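Local coordinates for DegT/DnrJ/EryC1/StrS aminotransferase (Brucella abortus 2308, PDB 4QGR), which probably works as a pyridoxal-phosphate-dependent aminotransferase that transfers amino groups between substrates, at residues L74-I79 and D219-V224; V107-D112 and E121-A126; S115-V120 and F147-S152. All blocks are in the same frame, centred on the assembly; numbering follows the deposited sequence.

Contact 1. Residues L74-I79 and D219-V224; sequences LMTRGI and DTLRSV
A small apolar helix-to-helix contact is made by Thr76, at the end of helix 68-76, with Thr220, Leu221 and Val224 of helix 215-224. Helix 68-76 follows strand 59-63, and helix 215-224 follows strand 208-212; these two strands are neighbours in the large sheet. The methyl CG2 of Thr76 does most of the touching. It sits 3.4 Å from CG2 of Thr220, which is tighter than usual for two carbons. It lies 3.5 Å from Leu221 CD2, the two side chains crossing at about a right angle, and 3.8 Å from Val224 CG2. Three side chains of helix 215-224 thus meet a single methyl. Thr76 OG1 lies between its backbone N and its carbonyl carbon (chi1 66°). This leaves CG2 to face the other helix, while OG1 bonds to the carbonyl of Pro73. Thr220 likewise spends its hydroxyl on its own helix, at Glu216 O. Met75 adds a looser touch: its chain bends at chi3, and CE meets Val224 CG1 at 4.1 Å. Met75 also packs on Leu101 of the second subunit. Helix 68-76 then stops in a Schellman motif, with Gly78 at positive phi and Ile79 N bonded to Leu74 O at 3.0 Å. The arrangement fits the large domain of fold type I pyridoxal-phosphate enzymes, in which helices pack beside a seven-stranded core sheet.

Contact 2. Residues V107-D112 and E121-A126; sequences VFVDVD and EQLEAA
The flat carboxamide of Gln122 meets the chain at Asp110 through its oxygen end. OE1 accepts Asp110 N at 2.7 Å, with an N-H...O angle of 162°. The donor lies nearly along the C=O axis of the amide. Beside this bond, OE1 is also 3.1 Å from Asp110 CB, a close approach. Gln122 reaches so far because its CG is anti to its backbone N (chi1 -158°) and the chain stays extended beyond it. At the other end of the amide, NE2 bonds to the carbonyls of Pro340 and Gly342. The second flat group, the Asp110 carboxylate, turns to Ser346 OG and Val345 N of helix 344-348. Next to the amide the contact is apolar. Val109 CG1 lies 4.3 Å from Leu123 CB, and Val109 CG2 is 4.3 Å from Ala126 CB. Val107 CG1 touches the same Ala126 CB. Strand 107-109 and helix 121-126 run nearly antiparallel, at 155°, as a strand and the following helix do in a beta-alpha-beta crossover. The chemistry implies that apolar packing joins the helix to the strand, while one amide, gripped at both ends, ties the strand's exit to the helix and to the 340-342 loop.

Contact 3. Residues S115-V120 and F147-S152; sequences SYNMNV and FGLAAS
Asn117 turns its CG anti to its own carbonyl carbon (chi1 -75°), and this carries its amide across to the carbonyl of Leu149. Tyr116 and Phe147 share the same kind of first torsion, both have positive phi, and their rings meet. The two segments are loops that follow parallel strands 105-109 and 137-141 of the fold type I core sheet, each leading into a helix. Ser115 opens the first loop with an ST turn: its OG accepts Asn117 N at 3.1 Å. That bond probably helps to place Asn117.

The Asn117 amide grips the second loop at several points. ND2 donates to Leu149 O at 2.9 Å, from above the carbonyl plane and 52° out of it, so no lone pair is used squarely. ND2 also donates to a water, which in turn donates to Ala150 O. OD1 takes Leu146 N, so both ends of the amide are held and its rotation is fixed. Nearby, Ser115 CB rests against Leu149 CD2 at 4.0 Å.

The rings of Tyr116 and Phe147 form an oblique pair, with centroids 5.9 Å apart and planes at 78°. Tyr116 CD2 comes to the edge of the Phe147 ring, near its plane, at CE2. The Tyr116 hydroxyl bonds to Glu301. Phe147 N bonds to OE1 of Gln173, a residue that binds pyridoxal 5'-phosphate, so this loop probably helps position Gln173 as a second-shell partner.

Further along, Val120 packs on Ser152, where helix 153-163 is about to begin. The Val120 CG2 to Ser152 CB distance is 4.1 Å. Close by, a second water bridges the loops: it donates to Met118 O at 2.8 Å and accepts from Ser152 N at 3.0 Å.

Contacts 2 and 3 are buried and adjoin each other, their centres about 12 Å apart. Contact 1 is only partly buried and lies about 26 Å from the centre of either. Residues 107-112 and 115-120 belong to one connection from strand 105-109 to helix 120-133. Asp110 O with Asn119 N, and Asp112 N with Asn117 O, probably join them by hydrogen bonds. The chemistry changes with place. Contact 1 joins two helices by methyl packing alone. Contact 2 adds one glutamine amide to a strand-helix core. Contact 3, between loops nearer the cofactor, relies on an asparagine amide, two waters and a ring pair.

Contact 1. Residues L74-I79 and D219-V224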
loop_
_atom_site.group_PDB
_atom_site.type_symbol
_atom_site.label_atom_id
_atom_site.label_comp_id
_atom_site.label_asym_id
_atom_site.label_seq_id
_atom_site.Cartn_x
_atom_site.Cartn_y
_atom_site.Cartn_z
ATOM N N LEU A 74 -6.644 12.811 -5.136
ATOM C CA LEU A 74 -5.832 13.927 -5.640
ATOM C C LEU A 74 -5.288 13.597 -7.022
ATOM O O LEU A 74 -5.259 14.465 -7.921
ATOM C CB LEU A 74 -4.665 14.227 -4.683
ATOM C CG LEU A 74 -5.059 14.722 -3.293
ATOM C CD1 LEU A 74 -3.834 14.825 -2.380
ATOM C CD2 LEU A 74 -5.698 16.081 -3.358
ATOM N N MET A 75 -4.866 12.340 -7.220
ATOM C CA MET A 75 -4.360 11.918 -8.509
ATOM C C MET A 75 -5.423 11.979 -9.604
ATOM O O MET A 75 -5.155 12.449 -10.734
ATOM C CB MET A 75 -3.748 10.519 -8.462
ATOM C CG MET A 75 -2.539 10.387 -7.560
ATOM S SD MET A 75 -2.016 8.700 -7.350
ATOM C CE MET A 75 -1.470 8.240 -8.977
ATOM N N THR A 76 -6.619 11.530 -9.293
ATOM C CA THR A 76 -7.696 11.540 -10.300
ATOM C C THR A 76 -8.043 12.952 -10.730
ATOM O O THR A 76 -8.456 13.146 -11.869
ATOM C CB THR A 76 -8.999 10.868 -9.842
ATOM O OG1 THR A 76 -9.581 11.613 -8.771
ATOM C CG2 THR A 76 -8.748 9.482 -9.414
ATOM N N ARG A 77 -7.912 13.923 -9.818
ATOM C CA ARG A 77 -8.204 15.322 -10.131
ATOM C C ARG A 77 -7.046 16.038 -10.764
ATOM O O ARG A 77 -7.164 17.232 -11.036
ATOM C CB ARG A 77 -8.627 16.084 -8.861
ATOM C CG ARG A 77 -10.037 15.733 -8.441
ATOM C CD ARG A 77 -11.088 16.442 -9.292
ATOM N NE ARG A 77 -11.233 17.874 -8.965
ATOM C CZ ARG A 77 -12.412 18.521 -8.958
ATOM N NH1 ARG A 77 -13.531 17.873 -9.237
ATOM N NH2 ARG A 77 -12.485 19.819 -8.682
ATOM N N GLY A 78 -5.934 15.362 -11.017
ATOM C CA GLY A 78 -4.769 16.012 -11.611
ATOM C C GLY A 78 -4.091 17.035 -10.702
ATOM O O GLY A 78 -3.489 17.984 -11.181
ATOM N N ILE A 79 -4.191 16.858 -9.396
ATOM C CA ILE A 79 -3.617 17.815 -8.452
ATOM C C ILE A 79 -2.162 17.506 -8.211
ATOM O O ILE A 79 -1.792 16.355 -7.967
ATOM C CB ILE A 79 -4.412 17.833 -7.120
ATOM C CG1 ILE A 79 -5.789 18.390 -7.390
ATOM C CG2 ILE A 79 -3.676 18.651 -6.050
ATOM C CD1 ILE A 79 -6.764 18.225 -6.260
ATOM N N ASP A 219 -15.083 5.134 -11.032
ATOM C CA ASP A 219 -14.439 4.345 -12.098
ATOM C C ASP A 219 -12.979 4.711 -12.194
ATOM O O ASP A 219 -12.133 3.843 -12.380
ATOM C CB ASP A 219 -15.097 4.629 -13.447
ATOM C CG ASP A 219 -16.466 3.988 -13.601
ATOM O OD1 ASP A 219 -16.831 3.087 -12.824
ATOM O OD2 ASP A 219 -17.197 4.388 -14.546
ATOM N N THR A 220 -12.694 5.992 -12.075
ATOM C CA THR A 220 -11.324 6.495 -12.140
ATOM C C THR A 220 -10.541 5.988 -10.945
ATOM O O THR A 220 -9.385 5.614 -11.074
ATOM C CB THR A 220 -11.289 8.044 -12.267
ATOM O OG1 THR A 220 -12.073 8.445 -13.441
ATOM C CG2 THR A 220 -9.937 8.477 -12.455
ATOM N N LEU A 221 -11.164 5.966 -9.776
ATOM C CA LEU A 221 -10.455 5.480 -8.562
ATOM C C LEU A 221 -10.117 3.982 -8.698
ATOM O O LEU A 221 -9.045 3.519 -8.301
ATOM C CB LEU A 221 -11.250 5.744 -7.281
ATOM C CG LEU A 221 -11.340 7.220 -6.948
ATOM C CD1 LEU A 221 -12.338 7.424 -5.826
ATOM C CD2 LEU A 221 -9.987 7.808 -6.553
ATOM N N ARG A 222 -11.026 3.232 -9.312
ATOM C CA ARG A 222 -10.812 1.815 -9.487
ATOM C C ARG A 222 -9.703 1.554 -10.498
ATOM O O ARG A 222 -9.024 0.524 -10.424
ATOM C CB ARG A 222 -12.090 1.064 -9.874
ATOM C CG ARG A 222 -13.149 1.051 -8.763
ATOM C CD ARG A 222 -14.298 0.080 -9.061
ATOM N NE ARG A 222 -15.480 0.299 -8.214
ATOM C CZ ARG A 222 -15.590 -0.128 -6.949
ATOM N NH1 ARG A 222 -14.580 -0.770 -6.350
ATOM N NH2 ARG A 222 -16.690 0.125 -6.276
ATOM N N SER A 223 -9.525 2.483 -11.435
ATOM C CA SER A 223 -8.418 2.404 -12.361
ATOM C C SER A 223 -7.104 2.724 -11.645
ATOM O O SER A 223 -6.151 1.975 -11.742
ATOM C CB SER A 223 -8.653 3.376 -13.528
ATOM O OG SER A 223 -7.494 3.569 -14.324
ATOM N N VAL A 224 -7.076 3.812 -10.897
ATOM C CA VAL A 224 -5.862 4.275 -10.256
ATOM C C VAL A 224 -5.294 3.237 -9.290
ATOM O O VAL A 224 -4.065 3.076 -9.192
ATOM C CB VAL A 224 -6.102 5.639 -9.533
ATOM C CG1 VAL A 224 -4.939 6.032 -8.628
ATOM C CG2 VAL A 224 -6.320 6.734 -10.569
#

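Contact 2. Residues V107-D112 and E121-A126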
loop_
_atom_site.group_PDB
_atom_site.type_symbol
_atom_site.label_atom_id
_atom_site.label_comp_id
_atom_site.label_asym_id
_atom_site.label_seq_id
_atom_site.Cartn_x
_atom_site.Cartn_y
_atom_site.Cartn_z
ATOM N N VAL A 107 -1.375 23.694 2.564
ATOM C CA VAL A 107 -1.454 24.978 3.254
ATOM C C VAL A 107 -2.184 24.693 4.550
ATOM O O VAL A 107 -3.326 24.195 4.529
ATOM C CB VAL A 107 -2.207 26.060 2.435
ATOM C CG1 VAL A 107 -2.265 27.345 3.239
ATOM C CG2 VAL A 107 -1.592 26.229 1.056
ATOM N N PHE A 108 -1.534 24.955 5.682
ATOM C CA PHE A 108 -2.068 24.577 6.992
ATOM C C PHE A 108 -3.051 25.538 7.647
ATOM O O PHE A 108 -2.826 26.722 7.687
ATOM C CB PHE A 108 -0.927 24.314 7.981
ATOM C CG PHE A 108 -0.102 23.094 7.656
ATOM C CD1 PHE A 108 -0.627 21.823 7.788
ATOM C CD2 PHE A 108 1.240 23.232 7.329
ATOM C CE1 PHE A 108 0.132 20.702 7.507
ATOM C CE2 PHE A 108 2.018 22.116 7.084
ATOM C CZ PHE A 108 1.451 20.841 7.180
ATOM N N VAL A 109 -4.183 25.009 8.106
ATOM C CA VAL A 109 -5.240 25.786 8.705
ATOM C C VAL A 109 -5.382 25.342 10.150
ATOM O O VAL A 109 -5.222 24.166 10.456
ATOM C CB VAL A 109 -6.557 25.570 7.930
ATOM C CG1 VAL A 109 -7.664 26.467 8.524
ATOM C CG2 VAL A 109 -6.314 25.850 6.470
ATOM N N ASP A 110 -5.701 26.245 11.057
ATOM C CA ASP A 110 -5.825 25.892 12.467
ATOM C C ASP A 110 -7.126 25.131 12.672
ATOM O O ASP A 110 -7.983 25.041 11.765
ATOM C CB ASP A 110 -5.854 27.142 13.356
ATOM C CG ASP A 110 -5.234 26.926 14.729
ATOM O OD1 ASP A 110 -4.847 25.797 15.077
ATOM O OD2 ASP A 110 -5.098 27.954 15.440
ATOM N N VAL A 111 -7.270 24.593 13.885
ATOM C CA VAL A 111 -8.492 23.939 14.284
ATOM C C VAL A 111 -9.202 24.735 15.356
ATOM O O VAL A 111 -8.617 25.557 16.085
ATOM C CB VAL A 111 -8.255 22.483 14.767
ATOM C CG1 VAL A 111 -7.699 21.667 13.637
ATOM C CG2 VAL A 111 -7.233 22.442 15.920
ATOM N N ASP A 112 -10.495 24.489 15.429
ATOM C CA ASP A 112 -11.361 25.029 16.459
ATOM C C ASP A 112 -10.931 24.475 17.824
ATOM O O ASP A 112 -10.604 23.296 17.921
ATOM C CB ASP A 112 -12.798 24.583 16.178
ATOM C CG ASP A 112 -13.777 25.113 17.180
ATOM O OD1 ASP A 112 -14.201 26.285 16.966
ATOM O OD2 ASP A 112 -14.154 24.416 18.162
ATOM N N GLU A 121 -13.436 29.907 9.189
ATOM C CA GLU A 121 -13.130 31.292 8.852
ATOM C C GLU A 121 -11.703 31.408 8.371
ATOM O O GLU A 121 -11.402 32.158 7.411
ATOM C CB GLU A 121 -13.316 32.225 10.045
ATOM C CG GLU A 121 -14.767 32.515 10.392
ATOM C CD GLU A 121 -15.452 31.445 11.227
ATOM O OE1 GLU A 121 -14.794 30.482 11.720
ATOM O OE2 GLU A 121 -16.699 31.578 11.374
ATOM N N GLN A 122 -10.813 30.698 9.046
ATOM C CA GLN A 122 -9.405 30.743 8.677
ATOM C C GLN A 122 -9.127 30.013 7.369
ATOM O O GLN A 122 -8.282 30.445 6.620
ATOM C CB GLN A 122 -8.511 30.218 9.795
ATOM C CG GLN A 122 -7.090 30.751 9.626
ATOM C CD GLN A 122 -6.061 30.098 10.503
ATOM O OE1 GLN A 122 -6.151 28.898 10.819
ATOM N NE2 GLN A 122 -5.032 30.850 10.839
ATOM N N LEU A 123 -9.857 28.938 7.074
ATOM C CA LEU A 123 -9.807 28.308 5.766
ATOM C C LEU A 123 -10.076 29.348 4.658
ATOM O O LEU A 123 -9.341 29.434 3.660
ATOM C CB LEU A 123 -10.850 27.212 5.669
ATOM C CG LEU A 123 -11.135 26.581 4.329
ATOM C CD1 LEU A 123 -9.886 25.937 3.755
ATOM C CD2 LEU A 123 -12.310 25.579 4.326
ATOM N N GLU A 124 -11.156 30.084 4.822
ATOM C CA GLU A 124 -11.520 31.118 3.866
ATOM C C GLU A 124 -10.386 32.135 3.666
ATOM O O GLU A 124 -10.043 32.516 2.530
ATOM C CB GLU A 124 -12.850 31.791 4.308
ATOM C CG GLU A 124 -13.449 32.708 3.242
ATOM C CD GLU A 124 -14.924 33.012 3.497
ATOM O OE1 GLU A 124 -15.259 33.567 4.562
ATOM O OE2 GLU A 124 -15.764 32.677 2.642
ATOM N N ALA A 125 -9.822 32.588 4.769
ATOM C CA ALA A 125 -8.686 33.539 4.731
ATOM C C ALA A 125 -7.443 32.962 4.059
ATOM O O ALA A 125 -6.739 33.693 3.341
ATOM C CB ALA A 125 -8.353 33.997 6.110
ATOM N N ALA A 126 -7.199 31.677 4.274
ATOM C CA ALA A 126 -6.055 30.974 3.715
ATOM C C ALA A 126 -6.192 30.883 2.198
ATOM O O ALA A 126 -5.227 31.119 1.467
ATOM C CB ALA A 126 -5.935 29.576 4.324
#

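Contact 3. Residues S115-V120 and F147-S152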
loop_
_atom_site.group_PDB
_atom_site.type_symbol
_atom_site.label_atom_id
_atom_site.label_comp_id
_atom_site.label_asym_id
_atom_site.label_seq_id
_atom_site.Cartn_x
_atom_site.Cartn_y
_atom_site.Cartn_z
ATOM N N SER A 115 -13.923 21.585 18.970
ATOM C CA SER A 115 -14.130 20.449 18.111
ATOM C C SER A 115 -12.819 19.785 17.627
ATOM O O SER A 115 -12.849 18.645 17.162
ATOM C CB SER A 115 -14.964 20.880 16.908
ATOM O OG SER A 115 -14.173 21.610 15.974
ATOM N N TYR A 116 -11.713 20.529 17.665
ATOM C CA TYR A 116 -10.420 20.103 17.131
ATOM C C TYR A 116 -10.436 19.873 15.627
ATOM O O TYR A 116 -9.521 19.236 15.065
ATOM C CB TYR A 116 -9.906 18.839 17.853
ATOM C CG TYR A 116 -9.964 18.924 19.349
ATOM C CD1 TYR A 116 -9.498 20.048 20.022
ATOM C CD2 TYR A 116 -10.507 17.880 20.120
ATOM C CE1 TYR A 116 -9.528 20.125 21.402
ATOM C CE2 TYR A 116 -10.527 17.957 21.499
ATOM C CZ TYR A 116 -10.033 19.089 22.136
ATOM O OH TYR A 116 -10.075 19.209 23.513
ATOM N N ASN A 117 -11.460 20.418 14.970
ATOM C CA ASN A 117 -11.624 20.301 13.533
ATOM C C ASN A 117 -11.390 21.649 12.803
ATOM O O ASN A 117 -11.467 22.715 13.414
ATOM C CB ASN A 117 -13.013 19.711 13.217
ATOM C CG ASN A 117 -13.082 18.222 13.491
ATOM O OD1 ASN A 117 -12.065 17.530 13.397
ATOM N ND2 ASN A 117 -14.275 17.701 13.728
ATOM N N MET A 118 -11.106 21.568 11.516
ATOM C CA MET A 118 -10.676 22.735 10.692
ATOM C C MET A 118 -11.532 23.977 10.940
ATOM O O MET A 118 -12.751 23.947 10.815
ATOM C CB MET A 118 -10.750 22.362 9.205
ATOM C CG MET A 118 -10.271 23.477 8.254
ATOM S SD MET A 118 -10.189 23.007 6.527
ATOM C CE MET A 118 -8.810 21.859 6.479
ATOM N N ASN A 119 -10.855 25.091 11.212
ATOM C CA ASN A 119 -11.461 26.386 11.452
ATOM C C ASN A 119 -11.910 26.960 10.091
ATOM O O ASN A 119 -11.101 27.176 9.171
ATOM C CB ASN A 119 -10.420 27.325 12.121
ATOM C CG ASN A 119 -10.916 28.751 12.317
ATOM O OD1 ASN A 119 -11.546 29.324 11.451
ATOM N ND2 ASN A 119 -10.534 29.357 13.422
ATOM N N VAL A 120 -13.198 27.176 9.962
ATOM C CA VAL A 120 -13.762 27.546 8.675
ATOM C C VAL A 120 -13.400 28.967 8.245
ATOM O O VAL A 120 -13.136 29.224 7.049
ATOM C CB VAL A 120 -15.271 27.353 8.738
ATOM C CG1 VAL A 120 -15.955 28.049 7.568
ATOM C CG2 VAL A 120 -15.528 25.847 8.818
ATOM N N PHE A 147 -10.880 12.465 15.681
ATOM C CA PHE A 147 -11.347 11.659 16.846
ATOM C C PHE A 147 -12.727 11.066 16.669
ATOM O O PHE A 147 -13.305 10.538 17.618
ATOM C CB PHE A 147 -11.270 12.434 18.195
ATOM C CG PHE A 147 -9.896 13.024 18.495
ATOM C CD1 PHE A 147 -8.719 12.354 18.165
ATOM C CD2 PHE A 147 -9.795 14.255 19.081
ATOM C CE1 PHE A 147 -7.471 12.903 18.461
ATOM C CE2 PHE A 147 -8.520 14.808 19.393
ATOM C CZ PHE A 147 -7.359 14.120 19.086
ATOM N N GLY A 148 -13.239 11.160 15.448
ATOM C CA GLY A 148 -14.584 10.603 15.129
ATOM C C GLY A 148 -15.686 11.582 14.949
ATOM O O GLY A 148 -16.816 11.193 14.569
ATOM N N LEU A 149 -15.390 12.874 15.160
ATOM C CA LEU A 149 -16.389 13.927 15.146
ATOM C C LEU A 149 -16.410 14.612 13.781
ATOM O O LEU A 149 -15.362 15.079 13.328
ATOM C CB LEU A 149 -16.036 14.962 16.204
ATOM C CG LEU A 149 -16.987 16.177 16.382
ATOM C CD1 LEU A 149 -18.331 15.677 16.833
ATOM C CD2 LEU A 149 -16.370 17.174 17.369
ATOM N N ALA A 150 -17.593 14.693 13.135
ATOM C CA ALA A 150 -17.657 15.248 11.790
ATOM C C ALA A 150 -17.275 16.735 11.784
ATOM O O ALA A 150 -17.682 17.512 12.670
ATOM C CB ALA A 150 -19.045 15.088 11.177
ATOM N N ALA A 151 -16.483 17.100 10.793
ATOM C CA ALA A 151 -16.118 18.502 10.542
ATOM C C ALA A 151 -17.338 19.300 10.043
ATOM O O ALA A 151 -18.424 18.742 9.775
ATOM C CB ALA A 151 -14.975 18.566 9.531
ATOM N N SER A 152 -17.148 20.600 9.858
ATOM C CA SER A 152 -18.275 21.486 9.556
ATOM C C SER A 152 -18.538 21.587 8.081
ATOM O O SER A 152 -18.208 22.599 7.478
ATOM C CB SER A 152 -18.049 22.859 10.154
ATOM O OG SER A 152 -18.127 22.743 11.558
HETATM O O HOH W 1 -16.766 19.591 14.223
HETATM O O HOH W 2 -14.684 21.959 10.821
#